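Local atomic coordinates of putative phosphoribosyltransferase (Neisseria gonorrhoeae, PDB entry 5VOG), a protein that binds the alarmone ppGpp and is probably a phosphoribosyltransferase of the type I fold, its exact reaction not being established. Residues V36-M41 and G148-S153; V66-Y71 and E115-E120; A132-K137 and Y164-L169. All coordinates share one frame; numbering follows the deposited sequence.

Contact 1. Residues V36-M41 and G148-S153; sequences VKYDAM and GIPYFS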
loop_
_atom_site.group_PDB
_atom_site.type_symbol
_atom_site.label_atom_id
_atom_site.label_comp_id
_atom_site.label_asym_id
_atom_site.label_seq_id
_atom_site.Cartn_x
_atom_site.Cartn_y
_atom_site.Cartn_z
ATOM N N VAL A 36 -3.793 17.121 16.669
ATOM C CA VAL A 36 -2.456 16.543 16.663
ATOM C C VAL A 36 -2.006 16.436 15.213
ATOM O O VAL A 36 -2.690 15.818 14.387
ATOM C CB VAL A 36 -2.421 15.168 17.346
ATOM C CG1 VAL A 36 -1.034 14.541 17.191
ATOM C CG2 VAL A 36 -2.805 15.286 18.816
ATOM N N LYS A 37 -0.867 17.045 14.897
ATOM C CA LYS A 37 -0.290 16.964 13.559
ATOM C C LYS A 37 0.617 15.742 13.499
ATOM O O LYS A 37 1.663 15.704 14.157
ATOM C CB LYS A 37 0.484 18.234 13.217
ATOM C CG LYS A 37 1.214 18.166 11.871
ATOM C CD LYS A 37 0.241 18.219 10.698
ATOM C CE LYS A 37 0.966 18.217 9.356
ATOM N NZ LYS A 37 1.590 16.896 9.065
ATOM N N TYR A 38 0.223 14.744 12.717
ATOM C CA TYR A 38 1.044 13.555 12.584
ATOM C C TYR A 38 2.158 13.799 11.577
ATOM O O TYR A 38 2.007 14.562 10.617
ATOM C CB TYR A 38 0.184 12.346 12.197
ATOM C CG TYR A 38 -0.656 11.925 13.375
ATOM C CD1 TYR A 38 -0.135 11.095 14.357
ATOM C CD2 TYR A 38 -1.945 12.417 13.543
ATOM C CE1 TYR A 38 -0.888 10.740 15.468
ATOM C CE2 TYR A 38 -2.702 12.069 14.639
ATOM C CZ TYR A 38 -2.174 11.233 15.599
ATOM O OH TYR A 38 -2.943 10.899 16.697
ATOM N N ASP A 39 3.301 13.167 11.838
ATOM C CA ASP A 39 4.501 13.342 11.035
ATOM C C ASP A 39 4.707 12.222 10.033
ATOM O O ASP A 39 5.407 12.425 9.033
ATOM C CB ASP A 39 5.721 13.451 11.956
ATOM C CG ASP A 39 5.607 14.614 12.918
ATOM O OD1 ASP A 39 5.574 15.769 12.440
ATOM O OD2 ASP A 39 5.522 14.380 14.147
ATOM N N ALA A 40 4.097 11.065 10.265
ATOM C CA ALA A 40 4.212 9.926 9.367
ATOM C C ALA A 40 3.091 8.953 9.689
ATOM O O ALA A 40 2.527 8.975 10.789
ATOM C CB ALA A 40 5.572 9.236 9.510
ATOM N N MET A 41 2.765 8.114 8.708
ATOM C CA MET A 41 1.868 6.979 8.879
ATOM C C MET A 41 2.690 5.704 8.995
ATOM O O MET A 41 3.784 5.600 8.432
ATOM C CB MET A 41 0.898 6.847 7.699
ATOM C CG MET A 41 -0.220 7.870 7.708
ATOM S SD MET A 41 -1.282 7.719 6.251
ATOM C CE MET A 41 -0.482 8.853 5.114
ATOM N N GLY A 148 -4.317 6.152 26.144
ATOM C CA GLY A 148 -3.659 7.334 25.629
ATOM C C GLY A 148 -3.386 7.339 24.143
ATOM O O GLY A 148 -2.629 8.197 23.675
ATOM N N ILE A 149 -3.965 6.413 23.388
ATOM C CA ILE A 149 -3.784 6.358 21.938
ATOM C C ILE A 149 -5.025 6.948 21.278
ATOM O O ILE A 149 -6.119 6.375 21.407
ATOM C CB ILE A 149 -3.520 4.923 21.461
ATOM C CG1 ILE A 149 -2.170 4.427 21.988
ATOM C CG2 ILE A 149 -3.564 4.844 19.937
ATOM C CD1 ILE A 149 -1.803 3.039 21.509
ATOM N N PRO A 150 -4.917 8.088 20.595
ATOM C CA PRO A 150 -6.070 8.614 19.854
ATOM C C PRO A 150 -6.531 7.616 18.802
ATOM O O PRO A 150 -5.724 6.961 18.143
ATOM C CB PRO A 150 -5.529 9.899 19.214
ATOM C CG PRO A 150 -4.359 10.286 20.064
ATOM C CD PRO A 150 -3.758 8.994 20.540
ATOM N N TYR A 151 -7.843 7.506 18.650
ATOM C CA TYR A 151 -8.459 6.540 17.754
ATOM C C TYR A 151 -9.444 7.242 16.832
ATOM O O TYR A 151 -10.275 8.042 17.279
ATOM C CB TYR A 151 -9.168 5.438 18.555
ATOM C CG TYR A 151 -9.952 4.434 17.728
ATOM C CD1 TYR A 151 -9.446 3.166 17.478
ATOM C CD2 TYR A 151 -11.216 4.744 17.231
ATOM C CE1 TYR A 151 -10.165 2.244 16.729
ATOM C CE2 TYR A 151 -11.936 3.838 16.480
ATOM C CZ TYR A 151 -11.414 2.585 16.246
ATOM O OH TYR A 151 -12.149 1.689 15.507
ATOM N N PHE A 152 -9.372 6.902 15.544
ATOM C CA PHE A 152 -10.273 7.439 14.536
ATOM C C PHE A 152 -10.724 6.311 13.624
ATOM O O PHE A 152 -9.912 5.491 13.197
ATOM C CB PHE A 152 -9.596 8.527 13.689
ATOM C CG PHE A 152 -8.963 9.621 14.503
ATOM C CD1 PHE A 152 -9.686 10.753 14.853
ATOM C CD2 PHE A 152 -7.645 9.516 14.914
ATOM C CE1 PHE A 152 -9.103 11.762 15.612
ATOM C CE2 PHE A 152 -7.052 10.518 15.665
ATOM C CZ PHE A 152 -7.784 11.644 16.018
ATOM N N SER A 153 -12.008 6.277 13.309
ATOM C CA SER A 153 -12.491 5.382 12.275
ATOM C C SER A 153 -13.233 6.183 11.217
ATOM O O SER A 153 -13.874 7.192 11.515
ATOM C CB SER A 153 -13.386 4.280 12.847
ATOM O OG SER A 153 -14.531 4.821 13.487
#
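Tyr38 and Pro150 meet through a single polar atom set against a saturated ring: the phenol OH lies 3.7 Å from Pro150 CG, with CB of the same proline equally near. The phenol chain and the pyrrolidine ring cross at a slant, and the oxygen makes a van der Waals contact with the two ring carbons. Phe152 adds a looser neighbour; its CE2 stands 4.3 Å from Tyr38 OH, which comes up at the edge of the phenyl ring near its plane. Within its own segment Val36 CG1 sits over one face of the Tyr38 ring, 3.8 Å above the plane and shifted to the rim. With CG anti to the carbonyl carbon (chi1 -72°), the buried phenol reaches from its loop toward the other segment. The opposite extreme is Lys37, exposed to solvent, whose side chain curls back so that NZ donates to Tyr38 O at 2.8 Å. The contact lies within the phosphoribosyltransferase-like domain, the side chain of Phe152 about 13 Å from a bound guanosine tetraphosphate. Helix 17-33 packs against the pair, with Ile31 touching both Tyr38 and Phe152 and Leu27 touching Phe152, while the segments themselves lead into strands 40-45 and 151-157 of the central sheet.

Contact 2. Residues V66-Y71 and E115-E120; sequences VTTAYY and EFCLKE. With G4P (guanosine-5',3'-tetraphosphate), chain D.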
loop_
_atom_site.group_PDB
_atom_site.type_symbol
_atom_site.label_atom_id
_atom_site.label_comp_id
_atom_site.label_asym_id
_atom_site.label_seq_id
_atom_site.Cartn_x
_atom_site.Cartn_y
_atom_site.Cartn_z
ATOM N N VAL A 66 4.606 -1.831 8.170
ATOM C CA VAL A 66 4.824 -3.107 8.832
ATOM C C VAL A 66 3.788 -4.053 8.247
ATOM O O VAL A 66 2.786 -3.619 7.679
ATOM C CB VAL A 66 4.683 -3.022 10.374
ATOM C CG1 VAL A 66 5.654 -1.990 10.951
ATOM C CG2 VAL A 66 3.237 -2.693 10.767
ATOM N N THR A 67 4.035 -5.359 8.365
ATOM C CA THR A 67 3.017 -6.325 7.969
ATOM C C THR A 67 2.920 -7.404 9.034
ATOM O O THR A 67 3.934 -7.853 9.580
ATOM C CB THR A 67 3.295 -6.964 6.585
ATOM O OG1 THR A 67 3.074 -5.998 5.554
ATOM C CG2 THR A 67 2.361 -8.161 6.324
ATOM N N THR A 68 1.691 -7.805 9.331
ATOM C CA THR A 68 1.413 -8.913 10.226
ATOM C C THR A 68 0.592 -9.956 9.486
ATOM O O THR A 68 -0.057 -9.664 8.479
ATOM C CB THR A 68 0.633 -8.455 11.466
ATOM O OG1 THR A 68 -0.570 -7.799 11.039
ATOM C CG2 THR A 68 1.464 -7.496 12.291
ATOM N N ALA A 69 0.606 -11.176 10.014
ATOM C CA ALA A 69 -0.248 -12.232 9.496
ATOM C C ALA A 69 -0.563 -13.192 10.629
ATOM O O ALA A 69 0.139 -13.237 11.641
ATOM C CB ALA A 69 0.409 -12.969 8.320
ATOM N N TYR A 70 -1.647 -13.942 10.466
ATOM C CA TYR A 70 -1.961 -15.004 11.405
ATOM C C TYR A 70 -1.262 -16.286 10.977
ATOM O O TYR A 70 -1.161 -16.588 9.782
ATOM C CB TYR A 70 -3.470 -15.224 11.498
ATOM C CG TYR A 70 -4.206 -14.193 12.335
ATOM C CD1 TYR A 70 -4.597 -14.480 13.635
ATOM C CD2 TYR A 70 -4.525 -12.943 11.819
ATOM C CE1 TYR A 70 -5.289 -13.554 14.396
ATOM C CE2 TYR A 70 -5.219 -12.001 12.578
ATOM C CZ TYR A 70 -5.597 -12.318 13.864
ATOM O OH TYR A 70 -6.285 -11.402 14.631
ATOM N N TYR A 71 -0.758 -17.025 11.962
ATOM C CA TYR A 71 -0.058 -18.282 11.741
ATOM C C TYR A 71 -0.619 -19.338 12.679
ATOM O O TYR A 71 -1.141 -19.021 13.750
ATOM C CB TYR A 71 1.459 -18.141 11.980
ATOM C CG TYR A 71 2.195 -17.286 10.969
ATOM C CD1 TYR A 71 2.824 -17.864 9.873
ATOM C CD2 TYR A 71 2.278 -15.907 11.119
ATOM C CE1 TYR A 71 3.504 -17.093 8.948
ATOM C CE2 TYR A 71 2.955 -15.127 10.198
ATOM C CZ TYR A 71 3.567 -15.725 9.117
ATOM O OH TYR A 71 4.242 -14.956 8.200
ATOM N N GLU A 115 -4.124 -4.415 18.711
ATOM C CA GLU A 115 -3.478 -4.442 20.021
ATOM C C GLU A 115 -2.026 -4.886 19.912
ATOM O O GLU A 115 -1.141 -4.301 20.546
ATOM C CB GLU A 115 -4.231 -5.364 20.983
ATOM C CG GLU A 115 -3.515 -5.479 22.337
ATOM C CD GLU A 115 -4.099 -6.524 23.282
ATOM O OE1 GLU A 115 -5.322 -6.731 23.301
ATOM O OE2 GLU A 115 -3.310 -7.139 24.030
ATOM N N PHE A 116 -1.768 -5.925 19.113
ATOM C CA PHE A 116 -0.409 -6.425 18.946
ATOM C C PHE A 116 0.506 -5.333 18.406
ATOM O O PHE A 116 1.598 -5.094 18.940
ATOM C CB PHE A 116 -0.429 -7.641 18.011
ATOM C CG PHE A 116 0.934 -8.179 17.660
ATOM C CD1 PHE A 116 1.529 -9.164 18.430
ATOM C CD2 PHE A 116 1.606 -7.728 16.535
ATOM C CE1 PHE A 116 2.777 -9.665 18.097
ATOM C CE2 PHE A 116 2.856 -8.228 16.206
ATOM C CZ PHE A 116 3.438 -9.195 16.975
ATOM N N CYS A 117 0.065 -4.645 17.352
ATOM C CA CYS A 117 0.927 -3.647 16.730
ATOM C C CYS A 117 1.120 -2.435 17.628
ATOM O O CYS A 117 2.224 -1.887 17.701
ATOM C CB CYS A 117 0.351 -3.215 15.388
ATOM S SG CYS A 117 0.445 -4.482 14.111
ATOM N N LEU A 118 0.050 -1.973 18.286
ATOM C CA LEU A 118 0.183 -0.807 19.152
ATOM C C LEU A 118 1.084 -1.105 20.343
ATOM O O LEU A 118 1.915 -0.271 20.722
ATOM C CB LEU A 118 -1.197 -0.338 19.616
ATOM C CG LEU A 118 -2.069 0.216 18.480
ATOM C CD1 LEU A 118 -3.476 0.599 18.973
ATOM C CD2 LEU A 118 -1.376 1.397 17.789
ATOM N N LYS A 119 0.935 -2.286 20.951
ATOM C CA LYS A 119 1.822 -2.652 22.053
ATOM C C LYS A 119 3.279 -2.655 21.608
ATOM O O LYS A 119 4.160 -2.189 22.339
ATOM C CB LYS A 119 1.432 -4.016 22.613
ATOM C CG LYS A 119 0.248 -3.965 23.568
ATOM C CD LYS A 119 0.032 -5.307 24.246
ATOM C CE LYS A 119 -1.061 -5.223 25.299
ATOM N NZ LYS A 119 -1.249 -6.517 26.007
ATOM N N GLU A 120 3.553 -3.170 20.407
ATOM C CA GLU A 120 4.928 -3.191 19.928
ATOM C C GLU A 120 5.445 -1.786 19.652
ATOM O O GLU A 120 6.598 -1.476 19.961
ATOM C CB GLU A 120 5.031 -4.054 18.671
ATOM C CG GLU A 120 4.851 -5.534 18.931
ATOM C CD GLU A 120 5.863 -6.074 19.923
ATOM O OE1 GLU A 120 7.066 -5.794 19.758
ATOM O OE2 GLU A 120 5.450 -6.773 20.873
HETATM P PB G4P D . -8.003 -5.736 13.788
HETATM O O1B G4P D . -7.033 -5.921 14.845
HETATM O O2B G4P D . -9.473 -5.640 14.254
HETATM O O3B G4P D . -7.643 -4.491 12.917
HETATM O O3A G4P D . -7.913 -6.918 12.722
HETATM P PA G4P D . -8.052 -8.491 12.896
HETATM O O1A G4P D . -6.857 -9.067 13.550
HETATM O O2A G4P D . -9.357 -8.809 13.581
HETATM O "O5'" G4P D . -8.202 -8.932 11.353
HETATM C "C5'" G4P D . -7.829 -10.241 10.880
HETATM C "C4'" G4P D . -8.119 -10.304 9.403
HETATM O "O4'" G4P D . -9.540 -10.330 9.180
HETATM C "C3'" G4P D . -7.582 -9.117 8.597
HETATM O "O3'" G4P D . -6.692 -9.620 7.577
HETATM C "C2'" G4P D . -8.814 -8.459 7.970
HETATM O "O2'" G4P D . -8.597 -7.973 6.646
HETATM C "C1'" G4P D . -9.818 -9.608 8.001
HETATM N N9 G4P D . -11.200 -9.131 8.090
HETATM C C8 G4P D . -11.908 -8.870 9.233
HETATM N N7 G4P D . -13.125 -8.437 8.996
HETATM C C5 G4P D . -13.217 -8.412 7.612
HETATM C C6 G4P D . -14.294 -8.049 6.744
HETATM O O6 G4P D . -15.420 -7.658 7.066
HETATM N N1 G4P D . -13.961 -8.190 5.411
HETATM C C2 G4P D . -12.747 -8.621 4.943
HETATM N N2 G4P D . -12.606 -8.717 3.618
HETATM N N3 G4P D . -11.736 -8.963 5.738
HETATM C C4 G4P D . -12.036 -8.838 7.045
HETATM P PC G4P D . -5.169 -9.941 7.857
HETATM O O1C G4P D . -5.013 -11.284 8.480
HETATM O O2C G4P D . -4.673 -8.792 8.692
HETATM O O3C G4P D . -4.475 -9.868 6.423
HETATM P PD G4P D . -4.209 -8.696 5.375
HETATM O O1D G4P D . -4.391 -7.418 6.125
HETATM O O2D G4P D . -2.755 -8.905 4.892
HETATM O O3D G4P D . -5.188 -8.928 4.254
#
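Apolar packing joins strand to helix here, and it is centred on the methyl of Thr68. CG2 approaches Cys117 SG to 3.7 Å and Phe116 CE2 to 4.2 Å, so one branch of the threonine serves two successive helix residues. The torsion explains the choice of branch: OG1 lies between the backbone N and the carbonyl carbon (chi1 56°), which places CG2 anti to the carbonyl carbon and presents carbon rather than oxygen to the sulfur. Thr68 and Cys117 are also the residues whose CA atoms lie nearest each other across the two segments, 8.4 Å apart. Glu120 CG, one turn further on, lies over a face of the Phe116 ring, offset to its rim. Ile44 of strand 40-45 touches both Thr68 and Cys117, and Val83 of strand 78-85 touches both Thr68 and Phe116.

Charge is paired along the helix. Lys119 NZ and Glu115 OE2 form a salt bridge of 2.9 Å between residues four apart; the lysine meets the anti side of the carboxylate, 33° out of its plane.

The remaining interaction is with the ligand. Tyr70 OH donates to O1A of the 5' diphosphate of guanosine-5',3'-tetraphosphate at 2.6 Å, and O1A lies in the plane of the ring, at its edge. Tyr70 CE2 also comes within 3.6 Å of C5' of the ribose. Thr113, from the same helix as Phe116 and Cys117, bonds the nucleotide through OG1 and touches Thr68 and Tyr70.

The same strand face thus offers a methyl to the helix at Thr68 and a phenol to the phosphate at Tyr70: a small apolar contact joins helix and strand, while the phenol donates one hydrogen bond to the phosphate, probably without adding charge.

Contact 3. Residues A132-K137 and Y164-L169; sequences AVLHEK and YPWDAL. With G4P (guanosine-5',3'-tetraphosphate), chain D.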
loop_
_atom_site.group_PDB
_atom_site.type_symbol
_atom_site.label_atom_id
_atom_site.label_comp_id
_atom_site.label_asym_id
_atom_site.label_seq_id
_atom_site.Cartn_x
_atom_site.Cartn_y
_atom_site.Cartn_z
ATOM N N ALA A 132 -5.780 5.017 13.009
ATOM C CA ALA A 132 -6.852 5.367 12.089
ATOM C C ALA A 132 -7.235 4.122 11.306
ATOM O O ALA A 132 -6.370 3.486 10.694
ATOM C CB ALA A 132 -6.413 6.474 11.124
ATOM N N VAL A 133 -8.514 3.759 11.328
ATOM C CA VAL A 133 -9.000 2.607 10.579
ATOM C C VAL A 133 -10.117 3.058 9.654
ATOM O O VAL A 133 -10.893 3.961 9.980
ATOM C CB VAL A 133 -9.481 1.459 11.491
ATOM C CG1 VAL A 133 -8.313 0.813 12.179
ATOM C CG2 VAL A 133 -10.493 1.964 12.517
ATOM N N LEU A 134 -10.178 2.436 8.478
ATOM C CA LEU A 134 -11.218 2.778 7.516
ATOM C C LEU A 134 -12.601 2.416 8.050
ATOM O O LEU A 134 -13.510 3.260 8.082
ATOM C CB LEU A 134 -10.926 2.069 6.190
ATOM C CG LEU A 134 -12.017 1.994 5.119
ATOM C CD1 LEU A 134 -12.412 3.375 4.620
ATOM C CD2 LEU A 134 -11.521 1.135 3.956
ATOM N N HIS A 135 -12.773 1.171 8.495
ATOM C CA HIS A 135 -14.057 0.640 8.937
ATOM C C HIS A 135 -13.945 0.104 10.351
ATOM O O HIS A 135 -13.075 -0.729 10.635
ATOM C CB HIS A 135 -14.519 -0.483 8.015
ATOM C CG HIS A 135 -14.818 -0.029 6.630
ATOM N ND1 HIS A 135 -14.389 -0.714 5.513
ATOM C CD2 HIS A 135 -15.528 1.031 6.178
ATOM C CE1 HIS A 135 -14.817 -0.088 4.432
ATOM N NE2 HIS A 135 -15.516 0.970 4.808
ATOM N N GLU A 136 -14.851 0.550 11.224
ATOM C CA GLU A 136 -14.944 0.072 12.600
ATOM C C GLU A 136 -16.212 -0.762 12.743
ATOM O O GLU A 136 -17.321 -0.220 12.709
ATOM C CB GLU A 136 -14.955 1.240 13.582
ATOM C CG GLU A 136 -15.185 0.803 15.015
ATOM C CD GLU A 136 -15.312 1.969 15.978
ATOM O OE1 GLU A 136 -15.288 3.141 15.537
ATOM O OE2 GLU A 136 -15.436 1.707 17.190
ATOM N N LYS A 137 -16.054 -2.072 12.925
ATOM C CA LYS A 137 -17.207 -2.936 13.144
ATOM C C LYS A 137 -17.655 -2.879 14.599
ATOM O O LYS A 137 -16.836 -2.977 15.519
ATOM C CB LYS A 137 -16.888 -4.375 12.774
ATOM C CG LYS A 137 -16.663 -4.621 11.307
ATOM C CD LYS A 137 -16.461 -6.111 11.151
ATOM C CE LYS A 137 -16.315 -6.536 9.747
ATOM N NZ LYS A 137 -16.200 -8.016 9.715
ATOM N N TYR A 164 -14.169 -5.901 -0.005
ATOM C CA TYR A 164 -13.349 -4.805 -0.496
ATOM C C TYR A 164 -13.128 -4.920 -1.996
ATOM O O TYR A 164 -12.994 -6.025 -2.526
ATOM C CB TYR A 164 -11.998 -4.781 0.226
ATOM C CG TYR A 164 -12.173 -4.348 1.660
ATOM C CD1 TYR A 164 -12.413 -3.019 1.963
ATOM C CD2 TYR A 164 -12.169 -5.274 2.700
ATOM C CE1 TYR A 164 -12.613 -2.608 3.270
ATOM C CE2 TYR A 164 -12.368 -4.876 4.014
ATOM C CZ TYR A 164 -12.600 -3.538 4.288
ATOM O OH TYR A 164 -12.816 -3.122 5.590
ATOM N N PRO A 165 -13.068 -3.782 -2.689
ATOM C CA PRO A 165 -12.861 -3.834 -4.143
ATOM C C PRO A 165 -11.510 -4.416 -4.524
ATOM O O PRO A 165 -11.366 -4.972 -5.622
ATOM C CB PRO A 165 -12.995 -2.364 -4.566
ATOM C CG PRO A 165 -12.612 -1.579 -3.334
ATOM C CD PRO A 165 -13.112 -2.402 -2.168
ATOM N N TRP A 166 -10.516 -4.307 -3.648
ATOM C CA TRP A 166 -9.199 -4.856 -3.932
ATOM C C TRP A 166 -9.137 -6.363 -3.736
ATOM O O TRP A 166 -8.057 -6.948 -3.877
ATOM C CB TRP A 166 -8.146 -4.155 -3.076
ATOM C CG TRP A 166 -8.445 -4.000 -1.593
ATOM C CD1 TRP A 166 -8.335 -4.962 -0.626
ATOM C CD2 TRP A 166 -8.826 -2.790 -0.911
ATOM N NE1 TRP A 166 -8.632 -4.427 0.611
ATOM C CE2 TRP A 166 -8.939 -3.100 0.461
ATOM C CE3 TRP A 166 -9.091 -1.483 -1.331
ATOM C CZ2 TRP A 166 -9.286 -2.144 1.416
ATOM C CZ3 TRP A 166 -9.441 -0.534 -0.382
ATOM C CH2 TRP A 166 -9.547 -0.875 0.976
ATOM N N ASP A 167 -10.270 -7.004 -3.439
ATOM C CA ASP A 167 -10.406 -8.455 -3.479
ATOM C C ASP A 167 -11.312 -8.927 -4.613
ATOM O O ASP A 167 -11.637 -10.120 -4.681
ATOM C CB ASP A 167 -10.952 -8.982 -2.150
ATOM C CG ASP A 167 -9.953 -8.879 -1.020
ATOM O OD1 ASP A 167 -8.748 -9.138 -1.252
ATOM O OD2 ASP A 167 -10.384 -8.529 0.106
ATOM N N ALA A 168 -11.723 -8.032 -5.507
ATOM C CA ALA A 168 -12.690 -8.363 -6.556
ATOM C C ALA A 168 -11.969 -8.924 -7.778
ATOM O O ALA A 168 -11.285 -8.186 -8.497
ATOM C CB ALA A 168 -13.497 -7.129 -6.941
ATOM N N LEU A 169 -12.143 -10.220 -8.037
ATOM C CA LEU A 169 -11.680 -10.770 -9.305
ATOM C C LEU A 169 -12.403 -10.123 -10.481
ATOM O O LEU A 169 -11.810 -9.921 -11.547
ATOM C CB LEU A 169 -11.867 -12.287 -9.326
ATOM C CG LEU A 169 -11.016 -13.074 -8.328
ATOM C CD1 LEU A 169 -11.368 -14.557 -8.409
ATOM C CD2 LEU A 169 -9.533 -12.858 -8.581
HETATM P PB G4P D . -8.003 -5.736 13.788
HETATM O O1B G4P D . -7.033 -5.921 14.845
HETATM O O2B G4P D . -9.473 -5.640 14.254
HETATM O O3B G4P D . -7.643 -4.491 12.917
HETATM O O3A G4P D . -7.913 -6.918 12.722
HETATM P PA G4P D . -8.052 -8.491 12.896
HETATM O O1A G4P D . -6.857 -9.067 13.550
HETATM O O2A G4P D . -9.357 -8.809 13.581
HETATM O "O5'" G4P D . -8.202 -8.932 11.353
HETATM C "C5'" G4P D . -7.829 -10.241 10.880
HETATM C "C4'" G4P D . -8.119 -10.304 9.403
HETATM O "O4'" G4P D . -9.540 -10.330 9.180
HETATM C "C3'" G4P D . -7.582 -9.117 8.597
HETATM O "O3'" G4P D . -6.692 -9.620 7.577
HETATM C "C2'" G4P D . -8.814 -8.459 7.970
HETATM O "O2'" G4P D . -8.597 -7.973 6.646
HETATM C "C1'" G4P D . -9.818 -9.608 8.001
HETATM N N9 G4P D . -11.200 -9.131 8.090
HETATM C C8 G4P D . -11.908 -8.870 9.233
HETATM N N7 G4P D . -13.125 -8.437 8.996
HETATM C C5 G4P D . -13.217 -8.412 7.612
HETATM C C6 G4P D . -14.294 -8.049 6.744
HETATM O O6 G4P D . -15.420 -7.658 7.066
HETATM N N1 G4P D . -13.961 -8.190 5.411
HETATM C C2 G4P D . -12.747 -8.621 4.943
HETATM N N2 G4P D . -12.606 -8.717 3.618
HETATM N N3 G4P D . -11.736 -8.963 5.738
HETATM C C4 G4P D . -12.036 -8.838 7.045
HETATM P PC G4P D . -5.169 -9.941 7.857
HETATM O O1C G4P D . -5.013 -11.284 8.480
HETATM O O2C G4P D . -4.673 -8.792 8.692
HETATM O O3C G4P D . -4.475 -9.868 6.423
HETATM P PD G4P D . -4.209 -8.696 5.375
HETATM O O1D G4P D . -4.391 -7.418 6.125
HETATM O O2D G4P D . -2.755 -8.905 4.892
HETATM O O3D G4P D . -5.188 -8.928 4.254
#
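His135 and Tyr164 each hold CG anti to the carbonyl carbon (chi1 -65° and -71°), and the two rings approach head-on to meet along their edges. His135 ND1 and Tyr164 OH are joined by a straight hydrogen bond of 2.9 Å that could run in either direction. Neither ring lies over the other; their planes are inclined at 26°, and Tyr164 CE1 comes in at the imidazole edge, 3.5 Å from His135 CE1. Leu134 CG stands 3.5 Å above the centre of one imidazole face.

Leu134 also carries the apolar half of the contact. Its CD2 branch passes alongside the phenol, within 4.0 Å of Tyr164 CE1, and reaches Trp166 CH2 at the edge of the indole. Tyr164 CB lies over one indole face, offset toward the rim.

The chain turns a corner at Leu134, between strand 129-133 of the parallel core and the short strand 135-137. In this phosphoribosyltransferase-like fold Lys137, beyond the corner, and Tyr164, in the loop after strand 161-163, belong to the nucleotide pocket and meet the guanine. Helix 17-33 covers Leu134 through Ile20 and Val23.

Lys137 extends its chain from strand 135-137 to the guanine, where NZ donates to O6 at 2.8 Å and to N7 at 3.2 Å, both acceptors lying on the Hoogsteen edge of the base. Asp109 forms a salt bridge with the same NZ, which probably helps to position the ammonium group. Tyr164 approaches the other end of the base, its CD2 lying 3.6 Å from N2, and this exocyclic amine sits near the plane of the phenol ring, at its edge. Asp167, farther along the loop, pairs with Arg53 of the second subunit.

Overall arrangement
From the N terminus, residues 36-41 open contact 1 at the entry to strand 40-45, and 148-153 close it more than a hundred residues later. Contact 2 opens and closes within that long loop, tying strand 63-75 to helix 112-121. Contact 3 opens after contact 2 has closed, but its partner segment follows 148-153, so contacts 1 and 3 cross. All three reach the same mixed sheet: contact 1 meets contact 2 where Ile149 packs on Leu118, and contact 3 through neighbouring strands, as Phe152 pairs with Val133. Contacts 2 and 3 do not touch, yet both reach the same guanosine tetraphosphate, one at the 5' phosphate and the other at the base.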